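Local coordinates for protein esterase (Alcaligenes sp., PDB 1QLW) that probably hydrolyses carboxylic esters, as a bacterial esterase built on the alpha/beta hydrolase fold, at residues 13-17 / 55-59; 77-81 / 299-303; 91-97 / 310-314; 101-105 / 184-189. All coordinates share one frame; numbering follows the deposited sequence.

From the N terminus, interaction 1 comes first: it pairs 13-17 with 55-59, closing a largely beta excursion of 37 residues before any other contact opens. Interaction 2 then opens at 77-81 and interaction 3 at 91-97. Interaction 4 (101-105 with 184-189) opens and closes inside both, joining the end of strand 99-103 to the start of helix 185-197. Interaction 2 closes at 299-303 and interaction 3 at 310-314, so these two cross, each spanning more than 210 residues. They fasten the loop and helix after strand 65-68 to the C-terminal part of the chain. P57 packs on L93 and G96, linking interactions 1 and 3; W78 touches V101, linking 2 and 4.

Interaction 1: residues 13-17 / 55-59; sequences LTLSG and QIPQR. With SO4 (sulfate ion), chain C.
S16 and G17 both donate their backbone N-H to I56 O, which is thus gripped twice. S16 N lies 2.7 Å from I56 O, nearly in line with the C=O bond, but bent to 132°; G17 N, at 3.3 Å from I56 O, is straighter and meets a lone pair in the carbonyl plane. G17 O accepts I56 N at 2.9 Å in return. A water donates to T14 O and accepts from Q58 N. An S16 chi1 of 171° carries OG, anti to N, to a hydrogen bond of 2.8 Å with O4 of a sulfate, probably from the crystallisation liquor, that R59 N also binds. Among the side chains, T14 CG2 rests on Q58 CD at 3.5 Å, while T14 OG1 is hydrogen-bonded to T14 OG1 of the second subunit. L15 CD1 packs within 3.3 Å of Q55 OE1, whose hydrogen bond goes to Q18 of that subunit, and L15 CD2 reaches P57 CA. With an alanine at L15, both methyls go, which would probably open a gap between Q55 and P57. Two residues facing one make a classic beta bulge, beside a ladder that carries the sheet into the second subunit.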
loop_
_atom_site.group_PDB
_atom_site.type_symbol
_atom_site.label_atom_id
_atom_site.label_comp_id
_atom_site.label_asym_id
_atom_site.label_seq_id
_atom_site.Cartn_x
_atom_site.Cartn_y
_atom_site.Cartn_z
ATOM N N LEU A 13 18.456 -12.694 -1.091
ATOM C CA LEU A 13 17.844 -12.646 -2.415
ATOM C C LEU A 13 18.483 -11.501 -3.192
ATOM O O LEU A 13 18.634 -10.402 -2.680
ATOM C CB LEU A 13 16.340 -12.439 -2.330
ATOM C CG LEU A 13 15.608 -12.229 -3.661
ATOM C CD1 LEU A 13 15.775 -13.394 -4.622
ATOM C CD2 LEU A 13 14.131 -11.970 -3.404
ATOM N N THR A 14 18.853 -11.773 -4.431
ATOM C CA THR A 14 19.426 -10.769 -5.302
ATOM C C THR A 14 18.404 -10.388 -6.354
ATOM O O THR A 14 17.815 -11.247 -7.017
ATOM C CB THR A 14 20.741 -11.220 -5.947
ATOM O OG1 THR A 14 21.694 -11.455 -4.910
ATOM C CG2 THR A 14 21.307 -10.157 -6.874
ATOM N N LEU A 15 18.200 -9.087 -6.483
ATOM C CA LEU A 15 17.301 -8.605 -7.502
ATOM C C LEU A 15 18.027 -7.777 -8.545
ATOM O O LEU A 15 18.897 -6.949 -8.262
ATOM C CB LEU A 15 16.202 -7.753 -6.880
ATOM C CG LEU A 15 15.269 -8.439 -5.883
ATOM C CD1 LEU A 15 14.216 -7.461 -5.394
ATOM C CD2 LEU A 15 14.585 -9.649 -6.493
ATOM N N SER A 16 17.631 -8.030 -9.784
ATOM C CA SER A 16 18.141 -7.252 -10.905
ATOM C C SER A 16 17.510 -5.866 -10.815
ATOM O O SER A 16 18.180 -4.891 -11.155
ATOM C CB SER A 16 17.731 -7.932 -12.201
ATOM O OG SER A 16 18.026 -7.112 -13.306
ATOM N N GLY A 17 16.268 -5.750 -10.364
ATOM C CA GLY A 17 15.644 -4.442 -10.231
ATOM C C GLY A 17 14.380 -4.542 -9.389
ATOM O O GLY A 17 13.887 -5.621 -9.092
ATOM N N GLN A 55 9.272 -6.556 -8.602
ATOM C CA GLN A 55 10.588 -7.049 -8.209
ATOM C C GLN A 55 11.022 -8.028 -9.295
ATOM O O GLN A 55 10.238 -8.885 -9.706
ATOM C CB GLN A 55 10.565 -7.650 -6.816
ATOM C CG GLN A 55 10.389 -6.566 -5.759
ATOM C CD GLN A 55 10.598 -6.925 -4.329
ATOM O OE1 GLN A 55 11.545 -6.495 -3.657
ATOM N NE2 GLN A 55 9.674 -7.725 -3.838
ATOM N N ILE A 56 12.272 -7.899 -9.732
ATOM C CA ILE A 56 12.782 -8.656 -10.874
ATOM C C ILE A 56 14.030 -9.411 -10.428
ATOM O O ILE A 56 15.031 -8.781 -10.070
ATOM C CB ILE A 56 13.172 -7.688 -12.016
ATOM C CG1 ILE A 56 11.998 -6.808 -12.426
ATOM C CG2 ILE A 56 13.742 -8.468 -13.196
ATOM C CD1 ILE A 56 12.067 -5.929 -13.610
ATOM N N PRO A 57 13.976 -10.732 -10.408
ATOM C CA PRO A 57 15.139 -11.528 -10.033
ATOM C C PRO A 57 16.166 -11.471 -11.151
ATOM O O PRO A 57 15.865 -11.055 -12.280
ATOM C CB PRO A 57 14.569 -12.930 -9.813
ATOM C CG PRO A 57 13.431 -12.997 -10.771
ATOM C CD PRO A 57 12.845 -11.599 -10.803
ATOM N N GLN A 58 17.372 -11.964 -10.871
ATOM C CA GLN A 58 18.363 -12.076 -11.930
ATOM C C GLN A 58 17.916 -13.115 -12.944
ATOM O O GLN A 58 17.331 -14.134 -12.591
ATOM C CB GLN A 58 19.707 -12.503 -11.321
ATOM C CG GLN A 58 20.204 -11.480 -10.308
ATOM C CD GLN A 58 21.657 -11.729 -9.962
ATOM O OE1 GLN A 58 21.979 -12.756 -9.382
ATOM N NE2 GLN A 58 22.493 -10.777 -10.329
ATOM N N ARG A 59 18.177 -12.878 -14.228
ATOM C CA ARG A 59 17.867 -13.827 -15.290
ATOM C C ARG A 59 16.427 -14.293 -15.184
ATOM O O ARG A 59 16.119 -15.486 -15.226
ATOM C CB ARG A 59 18.821 -15.038 -15.215
ATOM C CG ARG A 59 20.276 -14.543 -15.239
ATOM C CD ARG A 59 21.170 -15.701 -15.516
ATOM N NE ARG A 59 21.052 -16.691 -14.559
ATOM C CZ ARG A 59 21.719 -16.447 -13.575
ATOM N NH1 ARG A 59 21.915 -15.598 -12.605
ATOM N NH2 ARG A 59 22.002 -17.832 -13.880
HETATM S S SO4 C . 19.562 -9.662 -15.561
HETATM O O1 SO4 C . 19.863 -10.189 -14.174
HETATM O O2 SO4 C . 19.227 -10.949 -16.299
HETATM O O3 SO4 C . 20.696 -8.976 -16.195
HETATM O O4 SO4 C . 18.301 -8.866 -15.472
HETATM O O HOH W 1 17.665 -13.528 -8.394
#

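Interaction 2: residues 77-81 / 299-303; sequences TWETT and MMMQD
W78 and M301 lie with their CA atoms 6.8 Å apart and T81 and Q302 with theirs at 5.2 Å, where a 3-10 turn at 77-78 and the loop after it run past the 299-303 turn, itself tied by Q302 N to M299 O. One direct hydrogen bond joins the segments: Q302 NE2 donates to T77 O over 3.2 Å, almost perfectly straight at 178°. It lies in the amide plane of Q302 and meets a lone pair in the carbonyl plane of T77, which fixes the rotation of the flat amide. Both segments belong to loops that follow parallel strands of the alpha/beta hydrolase sheet, 65-68 and 283-287, and H205 packs against W78, M299 and M301. M301 makes a Met-aromatic contact: bent at chi2 and chi3, it crosses the indole with CE 3.7 Å from W78 CZ3 and SD 5.2 Å from the centroid of the six-membered ring. T77 CG2 sits over the centre of the W78 ring and also touches M301 SD at 3.8 Å. Farther along, the T81 methyl CG2 rests 3.9 Å from Q302 CA. T81 OG1 bonds D83 and the backbone of R85, whose guanidinium binds the carbonyls of Q302 and D303.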
loop_
_atom_site.group_PDB
_atom_site.type_symbol
_atom_site.label_atom_id
_atom_site.label_comp_id
_atom_site.label_asym_id
_atom_site.label_seq_id
_atom_site.Cartn_x
_atom_site.Cartn_y
_atom_site.Cartn_z
ATOM N N THR A 77 -1.548 -9.308 1.015
ATOM C CA THR A 77 -1.964 -10.703 0.945
ATOM C C THR A 77 -0.769 -11.611 0.647
ATOM O O THR A 77 -0.690 -12.701 1.228
ATOM C CB THR A 77 -2.985 -10.879 -0.199
ATOM O OG1 THR A 77 -4.218 -10.237 0.128
ATOM C CG2 THR A 77 -3.297 -12.349 -0.478
ATOM N N TRP A 78 0.059 -11.207 -0.302
ATOM C CA TRP A 78 1.110 -12.026 -0.867
ATOM C C TRP A 78 2.468 -11.856 -0.226
ATOM O O TRP A 78 3.424 -12.516 -0.641
ATOM C CB TRP A 78 1.232 -11.711 -2.366
ATOM C CG TRP A 78 -0.077 -11.623 -3.092
ATOM C CD1 TRP A 78 -0.707 -10.473 -3.484
ATOM C CD2 TRP A 78 -0.923 -12.707 -3.490
ATOM N NE1 TRP A 78 -1.891 -10.769 -4.102
ATOM C CE2 TRP A 78 -2.050 -12.131 -4.120
ATOM C CE3 TRP A 78 -0.846 -14.100 -3.383
ATOM C CZ2 TRP A 78 -3.076 -12.916 -4.647
ATOM C CZ3 TRP A 78 -1.864 -14.866 -3.900
ATOM C CH2 TRP A 78 -2.962 -14.277 -4.537
ATOM N N GLU A 79 2.577 -10.901 0.703
ATOM C CA GLU A 79 3.845 -10.542 1.341
ATOM C C GLU A 79 4.093 -11.471 2.511
ATOM O O GLU A 79 3.584 -12.602 2.515
ATOM C CB GLU A 79 3.808 -9.034 1.672
ATOM C CG GLU A 79 3.697 -8.199 0.391
ATOM C CD GLU A 79 3.707 -6.707 0.583
ATOM O OE1 GLU A 79 3.608 -6.215 1.729
ATOM O OE2 GLU A 79 3.747 -5.988 -0.443
ATOM N N THR A 80 4.855 -11.095 3.528
ATOM C CA THR A 80 5.081 -11.974 4.668
ATOM C C THR A 80 3.742 -12.446 5.215
ATOM O O THR A 80 2.810 -11.655 5.365
ATOM C CB THR A 80 5.796 -11.182 5.762
ATOM O OG1 THR A 80 6.915 -10.494 5.178
ATOM C CG2 THR A 80 6.202 -12.035 6.940
ATOM N N THR A 81 3.669 -13.732 5.567
ATOM C CA THR A 81 2.407 -14.241 6.108
ATOM C C THR A 81 2.129 -13.604 7.459
ATOM O O THR A 81 3.011 -13.053 8.127
ATOM C CB THR A 81 2.435 -15.776 6.262
ATOM O OG1 THR A 81 3.373 -16.125 7.299
ATOM C CG2 THR A 81 2.840 -16.459 4.951
ATOM N N MET A 299 -7.336 -18.701 2.531
ATOM C CA MET A 299 -6.107 -17.927 2.533
ATOM C C MET A 299 -4.905 -18.840 2.331
ATOM O O MET A 299 -3.893 -18.751 3.043
ATOM C CB MET A 299 -5.997 -17.127 3.830
ATOM C CG MET A 299 -7.116 -16.136 4.051
ATOM S SD MET A 299 -7.284 -14.866 2.808
ATOM C CE MET A 299 -5.705 -14.036 2.924
ATOM N N MET A 300 -4.971 -19.689 1.301
ATOM C CA MET A 300 -3.980 -20.763 1.166
ATOM C C MET A 300 -2.572 -20.244 0.887
ATOM O O MET A 300 -1.595 -20.937 1.173
ATOM C CB MET A 300 -4.422 -21.781 0.128
ATOM C CG MET A 300 -4.451 -21.215 -1.282
ATOM S SD MET A 300 -4.986 -22.465 -2.490
ATOM C CE MET A 300 -6.719 -22.608 -2.013
ATOM N N MET A 301 -2.443 -19.038 0.332
ATOM C CA MET A 301 -1.146 -18.410 0.133
ATOM C C MET A 301 -0.485 -18.014 1.449
ATOM O O MET A 301 0.715 -17.733 1.481
ATOM C CB MET A 301 -1.227 -17.210 -0.806
ATOM C CG MET A 301 -1.932 -15.971 -0.281
ATOM S SD MET A 301 -3.698 -16.137 0.080
ATOM C CE MET A 301 -4.315 -16.345 -1.612
ATOM N N GLN A 302 -1.232 -18.017 2.553
ATOM C CA GLN A 302 -0.744 -17.705 3.883
ATOM C C GLN A 302 -0.689 -18.931 4.807
ATOM O O GLN A 302 -0.213 -18.829 5.944
ATOM C CB GLN A 302 -1.635 -16.650 4.564
ATOM C CG GLN A 302 -1.619 -15.323 3.811
ATOM C CD GLN A 302 -2.531 -14.279 4.410
ATOM O OE1 GLN A 302 -3.229 -14.522 5.389
ATOM N NE2 GLN A 302 -2.511 -13.110 3.776
ATOM N N ASP A 303 -1.205 -20.061 4.343
ATOM C CA ASP A 303 -1.304 -21.269 5.137
ATOM C C ASP A 303 0.073 -21.830 5.466
ATOM O O ASP A 303 1.093 -21.473 4.867
ATOM C CB ASP A 303 -2.180 -22.284 4.398
ATOM C CG ASP A 303 -3.688 -22.099 4.517
ATOM O OD1 ASP A 303 -4.137 -21.268 5.318
ATOM O OD2 ASP A 303 -4.380 -22.830 3.762
#

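Interaction 3: residues 91-97 / 310-314; sequences YFLRKGY and ADLIL
Two helices on one side of the alpha/beta hydrolase sheet, 88-94 and 306-319, meet here through Y91 and F92 on the first and A310, D311 and L314 on the second. They probably correspond to the first and last helices of the canonical fold, and I65 of strand 65-68 backs the contact by touching F92, Y97 and L314. The first helix ends in a Schellman motif at G96, after which the side chain of Y97 points toward helix 306-319. L314 is the apolar wedge. Its CD2 makes a CH-pi contact over one face of F92, 4.0 Å from the ring centroid and 22° off the normal, and also lies 3.8 Å from Y97 CE2. Its other methyl, CD1, meets K95 CG at 3.8 Å. A310 CB fits at the edge of the F92 ring and 3.7 Å from Y91 CD2. The polar side is built round D311. Y91 reaches across because its chi1 of -170° swings the ring away from N, and OH donates to D311 OD1, 2.6 Å away, on the syn side and 23° out of the carboxylate plane. K95 CG lies over the centre of the Y91 ring, and the lysine chain continues to a long salt bridge, NZ to D311 OD1 at 3.9 Å. A water that accepts from K95 NZ and donates to D311 OD2 bridges the same pair, and charge on the lysine would probably favour the ionised carboxylate. Farther off, a second water, in the plane of the Y97 ring at its edge, lies 2.6 Å from Y97 OH and donates to L314 O.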
loop_
_atom_site.group_PDB
_atom_site.type_symbol
_atom_site.label_atom_id
_atom_site.label_comp_id
_atom_site.label_asym_id
_atom_site.label_seq_id
_atom_site.Cartn_x
_atom_site.Cartn_y
_atom_site.Cartn_z
ATOM N N TYR A 91 8.678 -15.956 -2.495
ATOM C CA TYR A 91 8.966 -17.305 -2.977
ATOM C C TYR A 91 9.055 -17.327 -4.496
ATOM O O TYR A 91 9.969 -17.923 -5.079
ATOM C CB TYR A 91 7.917 -18.290 -2.485
ATOM C CG TYR A 91 8.286 -19.723 -2.744
ATOM C CD1 TYR A 91 9.390 -20.285 -2.130
ATOM C CD2 TYR A 91 7.503 -20.541 -3.530
ATOM C CE1 TYR A 91 9.690 -21.625 -2.292
ATOM C CE2 TYR A 91 7.782 -21.877 -3.715
ATOM C CZ TYR A 91 8.878 -22.424 -3.076
ATOM O OH TYR A 91 9.185 -23.759 -3.201
ATOM N N PHE A 92 8.113 -16.650 -5.164
ATOM C CA PHE A 92 8.124 -16.614 -6.621
ATOM C C PHE A 92 9.403 -15.956 -7.127
ATOM O O PHE A 92 10.009 -16.436 -8.096
ATOM C CB PHE A 92 6.894 -15.880 -7.153
ATOM C CG PHE A 92 5.589 -16.606 -6.995
ATOM C CD1 PHE A 92 5.444 -17.843 -6.402
ATOM C CD2 PHE A 92 4.435 -16.016 -7.470
ATOM C CE1 PHE A 92 4.219 -18.458 -6.281
ATOM C CE2 PHE A 92 3.195 -16.628 -7.367
ATOM C CZ PHE A 92 3.088 -17.861 -6.768
ATOM N N LEU A 93 9.833 -14.874 -6.476
ATOM C CA LEU A 93 11.091 -14.216 -6.848
ATOM C C LEU A 93 12.261 -15.181 -6.714
ATOM O O LEU A 93 13.130 -15.267 -7.592
ATOM C CB LEU A 93 11.339 -13.010 -5.941
ATOM C CG LEU A 93 10.358 -11.875 -6.113
ATOM C CD1 LEU A 93 10.516 -10.861 -5.004
ATOM C CD2 LEU A 93 10.566 -11.211 -7.462
ATOM N N ARG A 94 12.303 -15.938 -5.615
ATOM C CA ARG A 94 13.366 -16.904 -5.355
ATOM C C ARG A 94 13.343 -18.051 -6.353
ATOM O O ARG A 94 14.377 -18.654 -6.647
ATOM C CB ARG A 94 13.286 -17.409 -3.916
ATOM C CG ARG A 94 13.700 -16.348 -2.913
ATOM C CD ARG A 94 13.581 -16.859 -1.486
ATOM N NE ARG A 94 14.021 -15.855 -0.521
ATOM C CZ ARG A 94 15.278 -15.686 -0.132
ATOM N NH1 ARG A 94 16.260 -16.439 -0.608
ATOM N NH2 ARG A 94 15.543 -14.712 0.722
ATOM N N LYS A 95 12.177 -18.340 -6.926
ATOM C CA LYS A 95 12.007 -19.336 -7.963
ATOM C C LYS A 95 12.290 -18.780 -9.348
ATOM O O LYS A 95 12.194 -19.534 -10.333
ATOM C CB LYS A 95 10.616 -19.961 -7.842
ATOM C CG LYS A 95 10.468 -20.811 -6.589
ATOM C CD LYS A 95 11.233 -22.111 -6.701
ATOM C CE LYS A 95 10.838 -23.136 -5.668
ATOM N NZ LYS A 95 11.316 -24.494 -6.039
ATOM N N GLY A 96 12.653 -17.506 -9.455
ATOM C CA GLY A 96 13.078 -16.930 -10.707
ATOM C C GLY A 96 12.042 -16.182 -11.505
ATOM O O GLY A 96 12.298 -15.844 -12.659
ATOM N N TYR A 97 10.857 -15.949 -10.922
ATOM C CA TYR A 97 9.831 -15.176 -11.594
ATOM C C TYR A 97 9.845 -13.729 -11.118
ATOM O O TYR A 97 9.853 -13.449 -9.927
ATOM C CB TYR A 97 8.435 -15.733 -11.257
ATOM C CG TYR A 97 8.164 -17.059 -11.924
ATOM C CD1 TYR A 97 7.591 -17.091 -13.188
ATOM C CD2 TYR A 97 8.461 -18.267 -11.311
ATOM C CE1 TYR A 97 7.312 -18.263 -13.848
ATOM C CE2 TYR A 97 8.177 -19.466 -11.977
ATOM C CZ TYR A 97 7.637 -19.447 -13.242
ATOM O OH TYR A 97 7.341 -20.605 -13.936
ATOM N N ALA A 310 2.323 -23.390 -3.464
ATOM C CA ALA A 310 3.014 -22.604 -4.487
ATOM C C ALA A 310 3.741 -23.502 -5.486
ATOM O O ALA A 310 3.715 -23.233 -6.696
ATOM C CB ALA A 310 4.000 -21.632 -3.859
ATOM N N ASP A 311 4.412 -24.556 -5.010
ATOM C CA ASP A 311 5.116 -25.444 -5.925
ATOM C C ASP A 311 4.178 -26.100 -6.916
ATOM O O ASP A 311 4.532 -26.268 -8.077
ATOM C CB ASP A 311 5.884 -26.516 -5.155
ATOM C CG ASP A 311 7.191 -26.013 -4.598
ATOM O OD1 ASP A 311 7.597 -24.875 -4.898
ATOM O OD2 ASP A 311 7.834 -26.782 -3.854
ATOM N N LEU A 312 2.982 -26.494 -6.488
ATOM C CA LEU A 312 2.011 -27.079 -7.417
ATOM C C LEU A 312 1.657 -26.076 -8.499
ATOM O O LEU A 312 1.533 -26.430 -9.673
ATOM C CB LEU A 312 0.781 -27.547 -6.659
ATOM C CG LEU A 312 0.975 -28.807 -5.812
ATOM C CD1 LEU A 312 -0.157 -28.958 -4.816
ATOM C CD2 LEU A 312 1.062 -30.043 -6.698
ATOM N N ILE A 313 1.412 -24.828 -8.109
ATOM C CA ILE A 313 1.043 -23.790 -9.062
ATOM C C ILE A 313 2.199 -23.476 -10.000
ATOM O O ILE A 313 2.013 -23.372 -11.216
ATOM C CB ILE A 313 0.568 -22.537 -8.298
ATOM C CG1 ILE A 313 -0.769 -22.846 -7.603
ATOM C CG2 ILE A 313 0.451 -21.348 -9.229
ATOM C CD1 ILE A 313 -1.207 -21.747 -6.647
ATOM N N LEU A 314 3.403 -23.324 -9.458
ATOM C CA LEU A 314 4.559 -23.006 -10.292
ATOM C C LEU A 314 4.898 -24.130 -11.262
ATOM O O LEU A 314 5.285 -23.883 -12.403
ATOM C CB LEU A 314 5.768 -22.639 -9.436
ATOM C CG LEU A 314 5.626 -21.372 -8.596
ATOM C CD1 LEU A 314 6.844 -21.197 -7.709
ATOM C CD2 LEU A 314 5.418 -20.146 -9.478
HETATM O O HOH W 2 10.525 -26.615 -4.246
HETATM O O HOH W 3 7.867 -22.895 -12.870
#

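Interaction 4: residues 101-105 / 184-189; sequences VIDQS and NPTVAN
S105 and T186 form the tight part of this contact. S105 N donates to T186 OG1 over 3.0 Å, a somewhat bent bond at 142°, and the same hydroxyl oxygen packs 3.4 Å from Q104 CB. In T186, OG1 stands beside the backbone N (chi1 -57°), which turns the hydroxyl to S105 and leaves the methyl CG2 for I102. A valine in place of T186 has no hydroxyl, and would probably leave S105 N without its acceptor across the contact. S105 OG bonds the carbonyl of D48 on strand 43-57, as N189 ND2 also does, so one backbone oxygen is shared by both segments. The Q104 side chain crosses T186 at about a right angle, its amide held by Y211 and Q207. T186 lies in the first turn of helix 185-197, which leads into strand 200-205. With strand 99-103 this makes a beta-alpha-beta crossover of the alpha/beta hydrolase sheet, passing over the intervening strand 65-68 and interrupted by a long excursion. The remaining contacts are sparser. I102 CD1 meets T186 CG2 at 3.8 Å; M50 also packs against I102. At the partly exposed edge, P185 CB is 3.7 Å from S105 OG.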
loop_
_atom_site.group_PDB
_atom_site.type_symbol
_atom_site.label_atom_id
_atom_site.label_comp_id
_atom_site.label_asym_id
_atom_site.label_seq_id
_atom_site.Cartn_x
_atom_site.Cartn_y
_atom_site.Cartn_z
ATOM N N VAL A 101 2.959 -6.944 -8.022
ATOM C CA VAL A 101 1.962 -7.083 -6.954
ATOM C C VAL A 101 1.164 -5.790 -6.910
ATOM O O VAL A 101 1.727 -4.717 -6.641
ATOM C CB VAL A 101 2.608 -7.386 -5.599
ATOM C CG1 VAL A 101 1.535 -7.461 -4.511
ATOM C CG2 VAL A 101 3.421 -8.679 -5.624
ATOM N N ILE A 102 -0.135 -5.892 -7.163
ATOM C CA ILE A 102 -0.983 -4.714 -7.274
ATOM C C ILE A 102 -1.765 -4.439 -5.999
ATOM O O ILE A 102 -1.962 -5.314 -5.156
ATOM C CB ILE A 102 -1.950 -4.819 -8.475
ATOM C CG1 ILE A 102 -3.069 -5.832 -8.267
ATOM C CG2 ILE A 102 -1.166 -5.129 -9.745
ATOM C CD1 ILE A 102 -4.445 -5.458 -8.645
ATOM N N ASP A 103 -2.221 -3.179 -5.890
ATOM C CA ASP A 103 -3.398 -2.871 -5.085
ATOM C C ASP A 103 -4.515 -2.553 -6.090
ATOM O O ASP A 103 -4.325 -1.736 -6.987
ATOM C CB ASP A 103 -3.232 -1.698 -4.126
ATOM C CG ASP A 103 -2.378 -2.037 -2.912
ATOM O OD1 ASP A 103 -2.179 -3.250 -2.631
ATOM O OD2 ASP A 103 -1.983 -1.095 -2.181
ATOM N N GLN A 104 -5.655 -3.231 -5.926
ATOM C CA GLN A 104 -6.780 -2.975 -6.811
ATOM C C GLN A 104 -7.125 -1.492 -6.858
ATOM O O GLN A 104 -6.921 -0.764 -5.881
ATOM C CB GLN A 104 -8.039 -3.678 -6.325
ATOM C CG GLN A 104 -8.145 -5.164 -6.612
ATOM C CD GLN A 104 -9.517 -5.697 -6.269
ATOM O OE1 GLN A 104 -10.532 -5.041 -6.565
ATOM N NE2 GLN A 104 -9.588 -6.856 -5.641
ATOM N N SER A 105 -7.705 -1.072 -7.971
ATOM C CA SER A 105 -8.290 0.266 -8.023
ATOM C C SER A 105 -9.176 0.459 -6.794
ATOM O O SER A 105 -9.943 -0.430 -6.409
ATOM C CB SER A 105 -9.123 0.387 -9.289
ATOM O OG SER A 105 -8.335 0.276 -10.454
ATOM N N ASN A 184 -14.883 -4.170 -12.507
ATOM C CA ASN A 184 -14.121 -3.228 -11.684
ATOM C C ASN A 184 -13.040 -2.603 -12.539
ATOM O O ASN A 184 -12.486 -3.248 -13.424
ATOM C CB ASN A 184 -13.524 -4.045 -10.526
ATOM C CG ASN A 184 -12.817 -3.166 -9.513
ATOM O OD1 ASN A 184 -13.463 -2.671 -8.559
ATOM N ND2 ASN A 184 -11.558 -2.960 -9.711
ATOM N N PRO A 185 -12.657 -1.358 -12.275
ATOM C CA PRO A 185 -11.591 -0.693 -13.022
ATOM C C PRO A 185 -10.272 -1.429 -13.039
ATOM O O PRO A 185 -9.453 -1.265 -13.968
ATOM C CB PRO A 185 -11.484 0.688 -12.366
ATOM C CG PRO A 185 -12.877 0.957 -11.885
ATOM C CD PRO A 185 -13.317 -0.392 -11.363
ATOM N N THR A 186 -10.015 -2.301 -12.052
ATOM C CA THR A 186 -8.813 -3.123 -12.072
ATOM C C THR A 186 -8.723 -3.932 -13.359
ATOM O O THR A 186 -7.627 -4.190 -13.852
ATOM C CB THR A 186 -8.793 -4.057 -10.848
ATOM O OG1 THR A 186 -8.868 -3.295 -9.637
ATOM C CG2 THR A 186 -7.550 -4.901 -10.799
ATOM N N VAL A 187 -9.850 -4.410 -13.871
ATOM C CA VAL A 187 -9.854 -5.259 -15.065
ATOM C C VAL A 187 -9.206 -4.591 -16.253
ATOM O O VAL A 187 -8.310 -5.174 -16.889
ATOM C CB VAL A 187 -11.308 -5.682 -15.353
ATOM C CG1 VAL A 187 -11.414 -6.348 -16.725
ATOM C CG2 VAL A 187 -11.795 -6.634 -14.259
ATOM N N ALA A 188 -9.627 -3.361 -16.597
ATOM C CA ALA A 188 -9.001 -2.665 -17.703
ATOM C C ALA A 188 -7.535 -2.363 -17.414
ATOM O O ALA A 188 -6.693 -2.386 -18.305
ATOM C CB ALA A 188 -9.726 -1.366 -17.990
ATOM N N ASN A 189 -7.213 -2.041 -16.162
ATOM C CA ASN A 189 -5.825 -1.766 -15.800
ATOM C C ASN A 189 -4.949 -2.999 -15.943
ATOM O O ASN A 189 -3.781 -2.879 -16.329
ATOM C CB ASN A 189 -5.759 -1.183 -14.392
ATOM C CG ASN A 189 -6.301 0.236 -14.363
ATOM O OD1 ASN A 189 -6.171 0.966 -15.337
ATOM N ND2 ASN A 189 -6.881 0.602 -13.234
#